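Local coordinates for protein chitinase (Thermococcus chitonophagus, PDB 5XSW) that probably hydrolyses chitin as an endochitinase, here as the C-terminal part of a longer protein with N-acetylglucosamine sugars bound, at residues F250-G255 against P293-V298; V298-E303 against F334-G339. One frame throughout, in Å; residues are numbered along the deposited sequence.

Interaction 1 (F250-G255 against P293-V298). With NAG (2-acetamido-2-deoxy-beta-D-glucopyranose), chain C; PO4 (phosphate ion), chain M.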
loop_
_atom_site.group_PDB
_atom_site.type_symbol
_atom_site.label_atom_id
_atom_site.label_comp_id
_atom_site.label_asym_id
_atom_site.label_seq_id
_atom_site.Cartn_x
_atom_site.Cartn_y
_atom_site.Cartn_z
ATOM N N PHE A 250 6.877 14.228 5.233
ATOM C CA PHE A 250 5.755 14.160 4.231
ATOM C C PHE A 250 4.604 13.259 4.649
ATOM O O PHE A 250 3.584 13.198 3.960
ATOM C CB PHE A 250 6.330 13.629 2.905
ATOM C CG PHE A 250 7.326 14.606 2.300
ATOM C CD1 PHE A 250 6.849 15.799 1.717
ATOM C CD2 PHE A 250 8.706 14.372 2.428
ATOM C CE1 PHE A 250 7.759 16.741 1.159
ATOM C CE2 PHE A 250 9.668 15.310 1.887
ATOM C CZ PHE A 250 9.179 16.470 1.237
ATOM N N GLN A 251 4.808 12.501 5.743
ATOM C CA GLN A 251 3.756 11.581 6.299
ATOM C C GLN A 251 3.307 10.597 5.268
ATOM O O GLN A 251 2.117 10.377 5.049
ATOM C CB GLN A 251 2.565 12.378 6.867
ATOM C CG GLN A 251 3.045 13.288 8.060
ATOM C CD GLN A 251 3.195 12.435 9.368
ATOM O OE1 GLN A 251 2.175 12.048 9.951
ATOM N NE2 GLN A 251 4.434 12.089 9.765
ATOM N N VAL A 252 4.277 10.010 4.592
ATOM C CA VAL A 252 3.990 8.921 3.674
ATOM C C VAL A 252 3.852 7.616 4.531
ATOM O O VAL A 252 4.819 7.231 5.177
ATOM C CB VAL A 252 5.124 8.707 2.633
ATOM C CG1 VAL A 252 4.812 7.426 1.787
ATOM C CG2 VAL A 252 5.282 9.975 1.704
ATOM N N GLU A 253 2.706 6.944 4.465
ATOM C CA GLU A 253 2.491 5.680 5.217
ATOM C C GLU A 253 3.013 4.453 4.523
ATOM O O GLU A 253 3.242 4.461 3.298
ATOM C CB GLU A 253 0.980 5.515 5.492
ATOM C CG GLU A 253 0.501 6.642 6.382
ATOM C CD GLU A 253 -0.956 6.480 6.827
ATOM O OE1 GLU A 253 -1.394 5.324 6.999
ATOM O OE2 GLU A 253 -1.657 7.501 6.982
ATOM N N SER A 254 3.173 3.353 5.267
ATOM C CA SER A 254 3.735 2.200 4.626
ATOM C C SER A 254 2.864 1.579 3.526
ATOM O O SER A 254 3.434 0.999 2.617
ATOM C CB SER A 254 4.135 1.108 5.656
ATOM O OG SER A 254 3.010 0.515 6.230
ATOM N N GLY A 255 1.530 1.658 3.586
ATOM C CA GLY A 255 0.711 1.050 2.532
ATOM C C GLY A 255 0.988 1.779 1.182
ATOM O O GLY A 255 1.246 1.153 0.151
ATOM N N PRO A 293 12.008 13.322 0.048
ATOM C CA PRO A 293 11.318 14.158 -0.958
ATOM C C PRO A 293 11.178 13.478 -2.329
ATOM O O PRO A 293 10.180 13.703 -3.022
ATOM C CB PRO A 293 12.205 15.444 -1.024
ATOM C CG PRO A 293 13.589 14.950 -0.520
ATOM C CD PRO A 293 13.192 14.000 0.604
ATOM N N ILE A 294 12.095 12.604 -2.695
ATOM C CA ILE A 294 11.917 11.846 -3.940
ATOM C C ILE A 294 10.752 10.851 -3.832
ATOM O O ILE A 294 9.910 10.729 -4.750
ATOM C CB ILE A 294 13.252 11.144 -4.296
ATOM C CG1 ILE A 294 14.263 12.250 -4.674
ATOM C CG2 ILE A 294 13.047 10.157 -5.474
ATOM C CD1 ILE A 294 15.734 11.803 -4.384
ATOM N N VAL A 295 10.639 10.173 -2.688
ATOM C CA VAL A 295 9.480 9.279 -2.466
ATOM C C VAL A 295 8.150 10.063 -2.538
ATOM O O VAL A 295 7.235 9.628 -3.177
ATOM C CB VAL A 295 9.590 8.541 -1.088
ATOM C CG1 VAL A 295 8.319 7.695 -0.787
ATOM C CG2 VAL A 295 10.844 7.660 -1.122
ATOM N N ALA A 296 8.067 11.184 -1.848
ATOM C CA ALA A 296 6.866 11.994 -1.901
ATOM C C ALA A 296 6.533 12.419 -3.344
ATOM O O ALA A 296 5.369 12.331 -3.760
ATOM C CB ALA A 296 6.996 13.251 -0.995
ATOM N N ALA A 297 7.558 12.842 -4.088
ATOM C CA ALA A 297 7.375 13.221 -5.522
ATOM C C ALA A 297 6.849 12.035 -6.354
ATOM O O ALA A 297 5.972 12.188 -7.150
ATOM C CB ALA A 297 8.702 13.723 -6.085
ATOM N N VAL A 298 7.388 10.832 -6.155
ATOM C CA VAL A 298 6.891 9.673 -6.875
ATOM C C VAL A 298 5.462 9.345 -6.472
ATOM O O VAL A 298 4.662 8.969 -7.322
ATOM C CB VAL A 298 7.821 8.437 -6.661
ATOM C CG1 VAL A 298 7.234 7.126 -7.268
ATOM C CG2 VAL A 298 9.246 8.768 -7.305
HETATM C C1 NAG C . -1.061 16.398 10.326
HETATM C C2 NAG C . -0.625 14.993 10.496
HETATM C C3 NAG C . -0.675 14.235 9.179
HETATM C C4 NAG C . -2.003 14.355 8.493
HETATM C C5 NAG C . -2.323 15.786 8.333
HETATM C C6 NAG C . -3.691 15.900 7.716
HETATM C C7 NAG C . 1.105 14.264 12.197
HETATM C C8 NAG C . 2.583 14.283 12.669
HETATM N N2 NAG C . 0.750 14.984 11.040
HETATM O O3 NAG C . -0.370 12.834 9.344
HETATM O O4 NAG C . -1.928 13.853 7.142
HETATM O O5 NAG C . -2.359 16.470 9.634
HETATM O O6 NAG C . -3.921 17.304 7.735
HETATM O O7 NAG C . 0.215 13.627 12.771
HETATM P P PO4 M . -0.518 1.001 6.709
HETATM O O1 PO4 M . 0.560 1.994 6.406
HETATM O O2 PO4 M . -0.998 1.279 8.103
HETATM O O3 PO4 M . -0.015 -0.417 6.745
HETATM O O4 PO4 M . -1.588 1.227 5.717
#
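Phe250 packs on the helix carrying Pro293 and Ala296. Its CG stands anti to the carbonyl carbon (chi1 -66°), which carries the ring towards that helix. The CB of Ala296 lies over one ring face, 3.8 Å from the Phe250 ring centroid and 21° off the ring normal: a CH-pi contact, shifted towards the CG end of the ring. The far end of the ring meets the proline obliquely, with Phe250 CE2 3.5 Å from Pro293 CA. Gln251 has a positive phi and turns to the glycan. Its OE1 accepts a hydrogen bond from O3 of the N-acetylglucosamine at 2.7 Å, while its NE2 is held by Gly248 O. Val252 turns back to the helix. Its CG1 meets Val295 CG1 loosely at 4.4 Å. Glu253 is the N-cap of the helix that follows. In that first turn Gly255 N donates to phosphate O1 at 3.0 Å. Ser254 OG lies 2.9 Å from the same phosphate O1 but also pairs with Gln259 of the second subunit, so its proton's acceptor is not settled. The phosphate is probably from the crystallisation liquor. No hydrogen bond joins the two segments, so apolar contact alone links them. Helices 186-199 and 203-214 pack around Phe250, and helix 274-278 borders Val252 and Val295. The contact thus joins the turn before helix 254-263 to the long helix 288-311.

Interaction 2 (V298-E303 against F334-G339); sequences VSLTME and FGYNRG. With NAG (2-acetamido-2-deoxy-beta-D-glucopyranose), chain D.
Tyr336 has CG anti to its own N (chi1 -177°), and Glu303 has CG anti to its carbonyl carbon with the chain extended beyond. These torsions bring the carboxylate against the backbone at the root of the tyrosine. Glu303 OE2 lies 3.2 Å from Tyr336 CA, near the plane of the ring and at its edge. Glu303 OE1 sits 3.5 Å from Gly335 C, where the absence of a side chain allows the close approach. Both carboxylate oxygens are near Tyr336 N, but the angles are too poor for hydrogen bonds. One turn earlier, Leu300 crosses the ring obliquely, with its CD2 3.6 Å from Tyr336 CD1. Ser299 OG is more distant, 4.2 Å from Tyr336 CE1, and is hydrogen-bonded to Asn256. Two residues beyond the tyrosine, Arg338 bends at its second and third torsions and extends to an N-acetylglucosamine. Its NH2 donates to the sugar O7 at 3.2 Å, nearly straight at 164°. Glu213, Gln251 and Phe371 of the second subunit bind this same sugar, so the site lies between the two chains. The short helical segments cross at 111°, with axes 9.9 Å apart. Helix 288-311 is thereby laid across the last turn of helix 327-338, with helix 203-214 bordering Leu300 and Tyr336 and helix 340-346 covering Glu303.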
loop_
_atom_site.group_PDB
_atom_site.type_symbol
_atom_site.label_atom_id
_atom_site.label_comp_id
_atom_site.label_asym_id
_atom_site.label_seq_id
_atom_site.Cartn_x
_atom_site.Cartn_y
_atom_site.Cartn_z
ATOM N N VAL A 298 7.388 10.832 -6.155
ATOM C CA VAL A 298 6.891 9.673 -6.875
ATOM C C VAL A 298 5.462 9.345 -6.472
ATOM O O VAL A 298 4.662 8.969 -7.322
ATOM C CB VAL A 298 7.821 8.437 -6.661
ATOM C CG1 VAL A 298 7.234 7.126 -7.268
ATOM C CG2 VAL A 298 9.246 8.768 -7.305
ATOM N N SER A 299 5.132 9.498 -5.187
ATOM C CA SER A 299 3.758 9.257 -4.758
ATOM C C SER A 299 2.757 10.206 -5.439
ATOM O O SER A 299 1.660 9.804 -5.846
ATOM C CB SER A 299 3.653 9.426 -3.220
ATOM O OG SER A 299 2.382 8.948 -2.777
ATOM N N LEU A 300 3.115 11.478 -5.500
ATOM C CA LEU A 300 2.318 12.480 -6.187
ATOM C C LEU A 300 2.243 12.194 -7.681
ATOM O O LEU A 300 1.198 12.300 -8.300
ATOM C CB LEU A 300 2.897 13.863 -5.939
ATOM C CG LEU A 300 2.787 14.337 -4.496
ATOM C CD1 LEU A 300 3.824 15.398 -4.190
ATOM C CD2 LEU A 300 1.389 14.845 -4.230
ATOM N N THR A 301 3.370 11.783 -8.235
ATOM C CA THR A 301 3.470 11.462 -9.640
ATOM C C THR A 301 2.529 10.314 -9.958
ATOM O O THR A 301 1.880 10.311 -10.982
ATOM C CB THR A 301 4.908 11.087 -10.021
ATOM O OG1 THR A 301 5.731 12.248 -9.932
ATOM C CG2 THR A 301 4.970 10.524 -11.425
ATOM N N MET A 302 2.438 9.361 -9.042
ATOM C CA MET A 302 1.590 8.208 -9.231
ATOM C C MET A 302 0.139 8.642 -9.399
ATOM O O MET A 302 -0.557 8.115 -10.236
ATOM C CB MET A 302 1.709 7.256 -8.043
ATOM C CG MET A 302 0.715 6.109 -8.056
ATOM S SD MET A 302 -0.881 6.522 -7.330
ATOM C CE MET A 302 -0.490 6.448 -5.587
ATOM N N GLU A 303 -0.305 9.612 -8.615
ATOM C CA GLU A 303 -1.679 10.062 -8.736
ATOM C C GLU A 303 -1.929 10.634 -10.128
ATOM O O GLU A 303 -2.904 10.293 -10.776
ATOM C CB GLU A 303 -1.976 11.149 -7.711
ATOM C CG GLU A 303 -1.732 10.776 -6.263
ATOM C CD GLU A 303 -1.900 11.963 -5.344
ATOM O OE1 GLU A 303 -2.797 12.773 -5.603
ATOM O OE2 GLU A 303 -1.135 12.094 -4.383
ATOM N N PHE A 334 -5.420 16.917 -2.775
ATOM C CA PHE A 334 -6.522 16.189 -2.128
ATOM C C PHE A 334 -6.303 14.660 -2.148
ATOM O O PHE A 334 -6.509 13.982 -1.150
ATOM C CB PHE A 334 -7.871 16.577 -2.803
ATOM C CG PHE A 334 -9.071 15.829 -2.250
ATOM C CD1 PHE A 334 -9.584 16.149 -0.989
ATOM C CD2 PHE A 334 -9.632 14.817 -2.976
ATOM C CE1 PHE A 334 -10.700 15.461 -0.486
ATOM C CE2 PHE A 334 -10.757 14.143 -2.520
ATOM C CZ PHE A 334 -11.293 14.454 -1.261
ATOM N N GLY A 335 -5.877 14.128 -3.287
ATOM C CA GLY A 335 -5.618 12.715 -3.490
ATOM C C GLY A 335 -4.453 12.256 -2.587
ATOM O O GLY A 335 -4.341 11.080 -2.189
ATOM N N TYR A 336 -3.538 13.167 -2.322
ATOM C CA TYR A 336 -2.364 12.814 -1.482
ATOM C C TYR A 336 -2.827 12.589 -0.073
ATOM O O TYR A 336 -2.425 11.609 0.587
ATOM C CB TYR A 336 -1.320 13.919 -1.485
ATOM C CG TYR A 336 -0.066 13.515 -0.681
ATOM C CD1 TYR A 336 0.961 12.815 -1.285
ATOM C CD2 TYR A 336 0.057 13.882 0.647
ATOM C CE1 TYR A 336 2.130 12.469 -0.581
ATOM C CE2 TYR A 336 1.198 13.538 1.390
ATOM C CZ TYR A 336 2.212 12.823 0.771
ATOM O OH TYR A 336 3.338 12.495 1.493
ATOM N N ASN A 337 -3.695 13.476 0.381
ATOM C CA ASN A 337 -4.202 13.376 1.766
ATOM C C ASN A 337 -5.359 12.346 1.931
ATOM O O ASN A 337 -5.377 11.584 2.901
ATOM C CB ASN A 337 -4.677 14.741 2.223
ATOM C CG ASN A 337 -5.272 14.730 3.648
ATOM O OD1 ASN A 337 -6.407 15.131 3.831
ATOM N ND2 ASN A 337 -4.488 14.257 4.653
ATOM N N ARG A 338 -6.280 12.277 0.975
ATOM C CA ARG A 338 -7.474 11.413 1.147
ATOM C C ARG A 338 -7.453 10.165 0.269
ATOM O O ARG A 338 -8.306 9.311 0.409
ATOM C CB ARG A 338 -8.737 12.225 0.870
ATOM C CG ARG A 338 -9.024 13.362 1.846
ATOM C CD ARG A 338 -9.161 13.014 3.340
ATOM N NE ARG A 338 -9.982 11.836 3.611
ATOM C CZ ARG A 338 -11.308 11.807 3.675
ATOM N NH1 ARG A 338 -12.020 12.910 3.481
ATOM N NH2 ARG A 338 -11.922 10.658 3.976
ATOM N N GLY A 339 -6.484 10.058 -0.639
ATOM C CA GLY A 339 -6.258 8.866 -1.442
ATOM C C GLY A 339 -6.874 8.982 -2.855
ATOM O O GLY A 339 -7.763 9.808 -3.105
HETATM C C1 NAG D . -15.163 9.430 7.575
HETATM C C2 NAG D . -14.517 9.202 6.224
HETATM C C3 NAG D . -13.399 8.214 6.353
HETATM C C4 NAG D . -12.409 8.591 7.394
HETATM C C5 NAG D . -13.091 8.770 8.699
HETATM C C6 NAG D . -12.050 9.257 9.748
HETATM C C7 NAG D . -15.800 9.216 4.082
HETATM C C8 NAG D . -16.888 8.597 3.178
HETATM N N2 NAG D . -15.545 8.652 5.364
HETATM O O3 NAG D . -12.741 8.021 5.095
HETATM O O4 NAG D . -11.466 7.474 7.595
HETATM O O5 NAG D . -14.135 9.795 8.577
HETATM O O6 NAG D . -12.803 9.466 10.919
HETATM O O7 NAG D . -15.090 10.127 3.688
#

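Both interactions use helix 288-311 and share Val298, with their centres about 9 Å apart. Both are buried, although Tyr336 in interaction 2 is partly exposed. Interaction 1 is apolar, a phenyl ring laid on a helix. Interaction 2 sets one helix across another and adds a carboxylate beside a backbone. They meet directly: Phe250 O and Tyr336 OH are 2.6 Å apart, a probable hydrogen bond, and Val252 packs on that hydroxyl. Each also reaches the glycan pocket, through Gln251 in interaction 1 and Asn337 in interaction 2. The sugar on Gln251 is also bonded by Arg338 of the second subunit, so the two contacts supply complementary halves of sites between chains.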